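PDB 4UZR: putative uncharacterized protein PH1500 from Pyrococcus horikoshii, which is of unknown function but combines a beta-clam domain with strands of a 12-bladed beta-propeller in a twelve-chain assembly, and may bind ATP. Local coordinates for residues Asp17-Asp20 with Val21-Lys25; Val51-Tyr54 with Pro55-Leu58. All blocks are in the same frame, centred on the assembly; numbering follows the deposited sequence.

Interaction 1 (Asp17-Asp20 with Val21-Lys25); sequences DFVD and VIRIK
Phe18 with Ile22 and Val19 with Arg23 make a local contact between side chains one helical turn apart, in helix 18-26 of the N-terminal CDC48 domain 2 region. The backbone of this turn is held by i to i+4 bonds. Ile22 N donates to Phe18 O at 3.0 Å, Arg23 N to Val19 O at 2.9 Å and Ile24 N to Asp20 O at 2.9 Å.

On the inner side, the Phe18 and Ile22 side chains lie alongside each other and point the same way. The terminal methyl does the touching: Ile22 CD1 comes to the ring edge, near the ring plane, 3.5 Å from Phe18 CD2 and 3.6 Å from Phe18 CE2. Ile22 reaches the edge with CG1 beside its backbone N and CD1 extended beyond (chi1 -67°, chi2 -170°).

The second pair also runs side by side. Arg23 is stretched out from CG to NE, which brings NH1 alongside Val19, 3.5 Å from Val19 CG2, an oblique approach to the guanidinium. Asp20 is close by, but its OD1 stays 5.1 Å from Arg23 NH1, so the opposite charges form no salt bridge and any attraction is probably modest.

The helix is laid against the sheet. Phe18 packs on Ile41 and Ile22 on Ile39, both of strand 36-41, while Val19 and Arg23 rest on Ile66 of strand 65-69. Leu14 of a second subunit packs on Phe18 and Val19, putting this turn at a subunit interface.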
loop_
_atom_site.group_PDB
_atom_site.type_symbol
_atom_site.label_atom_id
_atom_site.label_comp_id
_atom_site.label_asym_id
_atom_site.label_seq_id
_atom_site.Cartn_x
_atom_site.Cartn_y
_atom_site.Cartn_z
ATOM N N ASP A 17 -14.220 -37.376 27.460
ATOM C CA ASP A 17 -14.235 -37.359 28.923
ATOM C C ASP A 17 -12.891 -36.993 29.566
ATOM O O ASP A 17 -12.687 -37.239 30.755
ATOM C CB ASP A 17 -14.734 -38.702 29.465
ATOM C CG ASP A 17 -13.897 -39.870 28.987
ATOM O OD1 ASP A 17 -13.280 -39.759 27.907
ATOM O OD2 ASP A 17 -13.861 -40.905 29.687
ATOM N N PHE A 18 -11.981 -36.418 28.781
ATOM C CA PHE A 18 -10.650 -36.040 29.273
ATOM C C PHE A 18 -10.707 -35.031 30.424
ATOM O O PHE A 18 -9.822 -34.991 31.293
ATOM C CB PHE A 18 -9.793 -35.481 28.130
ATOM C CG PHE A 18 -10.151 -34.072 27.728
ATOM C CD1 PHE A 18 -11.250 -33.823 26.923
ATOM C CD2 PHE A 18 -9.384 -33.000 28.152
ATOM C CE1 PHE A 18 -11.577 -32.531 26.552
ATOM C CE2 PHE A 18 -9.705 -31.706 27.788
ATOM C CZ PHE A 18 -10.804 -31.471 26.986
ATOM N N VAL A 19 -11.758 -34.218 30.412
ATOM C CA VAL A 19 -11.964 -33.179 31.412
ATOM C C VAL A 19 -11.977 -33.754 32.833
ATOM O O VAL A 19 -11.475 -33.130 33.766
ATOM C CB VAL A 19 -13.259 -32.376 31.115
ATOM C CG1 VAL A 19 -14.420 -33.316 30.814
ATOM C CG2 VAL A 19 -13.598 -31.432 32.257
ATOM N N ASP A 20 -12.534 -34.951 32.986
ATOM C CA ASP A 20 -12.539 -35.651 34.267
ATOM C C ASP A 20 -11.118 -35.923 34.777
ATOM O O ASP A 20 -10.795 -35.659 35.944
ATOM C CB ASP A 20 -13.325 -36.955 34.147
ATOM C CG ASP A 20 -14.736 -36.731 33.643
ATOM O OD1 ASP A 20 -15.155 -35.554 33.577
ATOM O OD2 ASP A 20 -15.431 -37.723 33.332
ATOM N N VAL A 21 -10.283 -36.466 33.895
ATOM C CA VAL A 21 -8.879 -36.726 34.204
ATOM C C VAL A 21 -8.169 -35.433 34.606
ATOM O O VAL A 21 -7.425 -35.396 35.601
ATOM C CB VAL A 21 -8.155 -37.360 33.000
ATOM C CG1 VAL A 21 -6.685 -37.587 33.316
ATOM C CG2 VAL A 21 -8.825 -38.670 32.612
ATOM N N ILE A 22 -8.417 -34.370 33.843
ATOM C CA ILE A 22 -7.850 -33.057 34.157
ATOM C C ILE A 22 -8.268 -32.607 35.555
ATOM O O ILE A 22 -7.460 -32.083 36.329
ATOM C CB ILE A 22 -8.268 -31.989 33.124
ATOM C CG1 ILE A 22 -7.645 -32.293 31.760
ATOM C CG2 ILE A 22 -7.856 -30.600 33.585
ATOM C CD1 ILE A 22 -7.808 -31.181 30.751
ATOM N N ARG A 23 -9.537 -32.836 35.870
ATOM C CA ARG A 23 -10.104 -32.483 37.163
ATOM C C ARG A 23 -9.374 -33.214 38.282
ATOM O O ARG A 23 -9.053 -32.618 39.312
ATOM C CB ARG A 23 -11.596 -32.813 37.201
ATOM C CG ARG A 23 -12.494 -31.592 37.234
ATOM C CD ARG A 23 -13.940 -31.986 37.468
ATOM N NE ARG A 23 -14.816 -30.822 37.553
ATOM C CZ ARG A 23 -15.436 -30.279 36.512
ATOM N NH1 ARG A 23 -15.286 -30.799 35.302
ATOM N NH2 ARG A 23 -16.214 -29.219 36.681
ATOM N N ILE A 24 -9.124 -34.507 38.084
ATOM C CA ILE A 24 -8.372 -35.282 39.069
ATOM C C ILE A 24 -6.948 -34.743 39.221
ATOM O O ILE A 24 -6.389 -34.735 40.320
ATOM C CB ILE A 24 -8.335 -36.787 38.715
ATOM C CG1 ILE A 24 -9.748 -37.371 38.719
ATOM C CG2 ILE A 24 -7.467 -37.557 39.698
ATOM C CD1 ILE A 24 -9.823 -38.780 38.174
ATOM N N LYS A 25 -6.371 -34.265 38.123
ATOM C CA LYS A 25 -5.026 -33.692 38.174
ATOM C C LYS A 25 -4.953 -32.360 38.922
ATOM O O LYS A 25 -3.961 -32.080 39.598
ATOM C CB LYS A 25 -4.457 -33.517 36.765
ATOM C CG LYS A 25 -2.936 -33.542 36.712
ATOM C CD LYS A 25 -2.399 -34.966 36.700
#

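Interaction 2 (Val51-Tyr54 with Pro55-Leu58); sequences VQAY and PSPL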
loop_
_atom_site.group_PDB
_atom_site.type_symbol
_atom_site.label_atom_id
_atom_site.label_comp_id
_atom_site.label_asym_id
_atom_site.label_seq_id
_atom_site.Cartn_x
_atom_site.Cartn_y
_atom_site.Cartn_z
ATOM N N VAL A 51 -6.107 -20.684 28.643
ATOM C CA VAL A 51 -6.474 -19.532 27.828
ATOM C C VAL A 51 -7.023 -18.429 28.715
ATOM O O VAL A 51 -6.678 -17.258 28.552
ATOM C CB VAL A 51 -7.519 -19.902 26.759
ATOM C CG1 VAL A 51 -7.917 -18.675 25.952
ATOM C CG2 VAL A 51 -6.979 -20.988 25.850
ATOM N N GLN A 52 -7.873 -18.807 29.664
ATOM C CA GLN A 52 -8.365 -17.832 30.632
ATOM C C GLN A 52 -8.781 -18.478 31.947
ATOM O O GLN A 52 -9.370 -19.552 31.964
ATOM C CB GLN A 52 -9.522 -17.010 30.053
ATOM C CG GLN A 52 -9.949 -15.841 30.936
ATOM C CD GLN A 52 -11.094 -15.040 30.346
ATOM O OE1 GLN A 52 -11.953 -15.582 29.651
ATOM N NE2 GLN A 52 -11.115 -13.741 30.628
ATOM N N ALA A 53 -8.461 -17.815 33.050
ATOM C CA ALA A 53 -8.921 -18.254 34.357
ATOM C C ALA A 53 -9.738 -17.130 34.972
ATOM O O ALA A 53 -9.227 -16.031 35.182
ATOM C CB ALA A 53 -7.744 -18.615 35.245
ATOM N N TYR A 54 -11.012 -17.396 35.247
ATOM C CA TYR A 54 -11.875 -16.374 35.828
ATOM C C TYR A 54 -12.436 -16.802 37.178
ATOM O O TYR A 54 -13.317 -17.658 37.251
ATOM C CB TYR A 54 -13.013 -16.004 34.875
ATOM C CG TYR A 54 -13.807 -14.791 35.320
ATOM C CD1 TYR A 54 -13.346 -13.504 35.067
ATOM C CD2 TYR A 54 -15.015 -14.933 35.993
ATOM C CE1 TYR A 54 -14.067 -12.394 35.472
ATOM C CE2 TYR A 54 -15.743 -13.828 36.401
ATOM C CZ TYR A 54 -15.263 -12.561 36.138
ATOM O OH TYR A 54 -15.984 -11.458 36.542
ATOM N N PRO A 55 -11.924 -16.197 38.258
ATOM C CA PRO A 55 -10.881 -15.169 38.197
ATOM C C PRO A 55 -9.479 -15.777 38.191
ATOM O O PRO A 55 -9.338 -16.998 38.203
ATOM C CB PRO A 55 -11.117 -14.357 39.476
ATOM C CG PRO A 55 -12.022 -15.209 40.348
ATOM C CD PRO A 55 -12.311 -16.494 39.643
ATOM N N SER A 56 -8.455 -14.932 38.150
ATOM C CA SER A 56 -7.075 -15.407 38.187
ATOM C C SER A 56 -6.265 -14.589 39.190
ATOM O O SER A 56 -6.214 -13.365 39.091
ATOM C CB SER A 56 -6.447 -15.335 36.791
ATOM O OG SER A 56 -5.043 -15.510 36.840
ATOM N N PRO A 57 -5.633 -15.262 40.170
ATOM C CA PRO A 57 -5.557 -16.720 40.338
ATOM C C PRO A 57 -6.830 -17.344 40.908
ATOM O O PRO A 57 -7.681 -16.638 41.449
ATOM C CB PRO A 57 -4.405 -16.896 41.331
ATOM C CG PRO A 57 -4.372 -15.633 42.113
ATOM C CD PRO A 57 -4.980 -14.540 41.277
ATOM N N LEU A 58 -6.943 -18.663 40.783
ATOM C CA LEU A 58 -8.113 -19.392 41.262
ATOM C C LEU A 58 -7.734 -20.757 41.838
ATOM O O LEU A 58 -6.780 -21.388 41.383
ATOM C CB LEU A 58 -9.151 -19.529 40.137
ATOM C CG LEU A 58 -9.742 -20.878 39.712
ATOM C CD1 LEU A 58 -11.014 -20.634 38.931
ATOM C CD2 LEU A 58 -8.768 -21.673 38.853
#
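Between Ala53 and Ser56 the chain reverses through a cis peptide bond before Pro55, which brings Tyr54 CA and Pro55 CA to 2.8 Å and Ala53 CA and Ser56 CA to 5.1 Å. The backbone angles of Tyr54 and Pro55 fit a type VIb turn, a proline turn that needs no bond from residue four back to residue one; here Ser56 N sits 3.3 Å from Ala53 O at a poor angle for one. A second cis bond precedes Pro57, so the loop bends twice within a few residues.

At the turn itself the cis peptide bond and a Tyr54 CG anti to the backbone N (chi1 -170°) together set the base of the phenol ring beside Pro55, with Tyr54 CG 3.8 Å from Pro55 N and the ring oblique to it. Across the mouth of the turn, Ala53 points its methyl toward the loop, and Ala53 CB rests 3.9 Å from Ser56 CB. Further round, a methyl of Leu58 edges up to the strand end, Leu58 CD1 lying 4.1 Å from Tyr54 O.

The Ser56 hydroxyl is used by the backbone N of Thr33, whose own OG1 accepts from Ala53 N, tying both limbs of the turn to one residue. Strand 44-54 runs antiparallel to strand 3-8, with a classic beta bulge where Val51 and Gln52 both face Lys5, and Ala53 and Leu58 both pack on Leu4 of that neighbouring strand.

How the interactions relate
Interactions 1 and 2 belong to the same CDC48 domain 2 region and follow one another along the chain, yet they do not touch: their centres are 18 Å apart and their nearest atoms about 10 Å. The four-stranded mixed sheet joins them. Helix 18-26 leans on the sheet's outermost strands within the chain, 36-41 and 65-69, whereas 51-54 is the end of strand 44-54, which sits between 36-41 and 3-8, and 55-58 is the loop that follows it. Each has a different neighbour in the assembly: interaction 1 lies at an interface with a second subunit, while Gln52 of interaction 2 meets Tyr113 of a third. Both are plain structural packing within the domain.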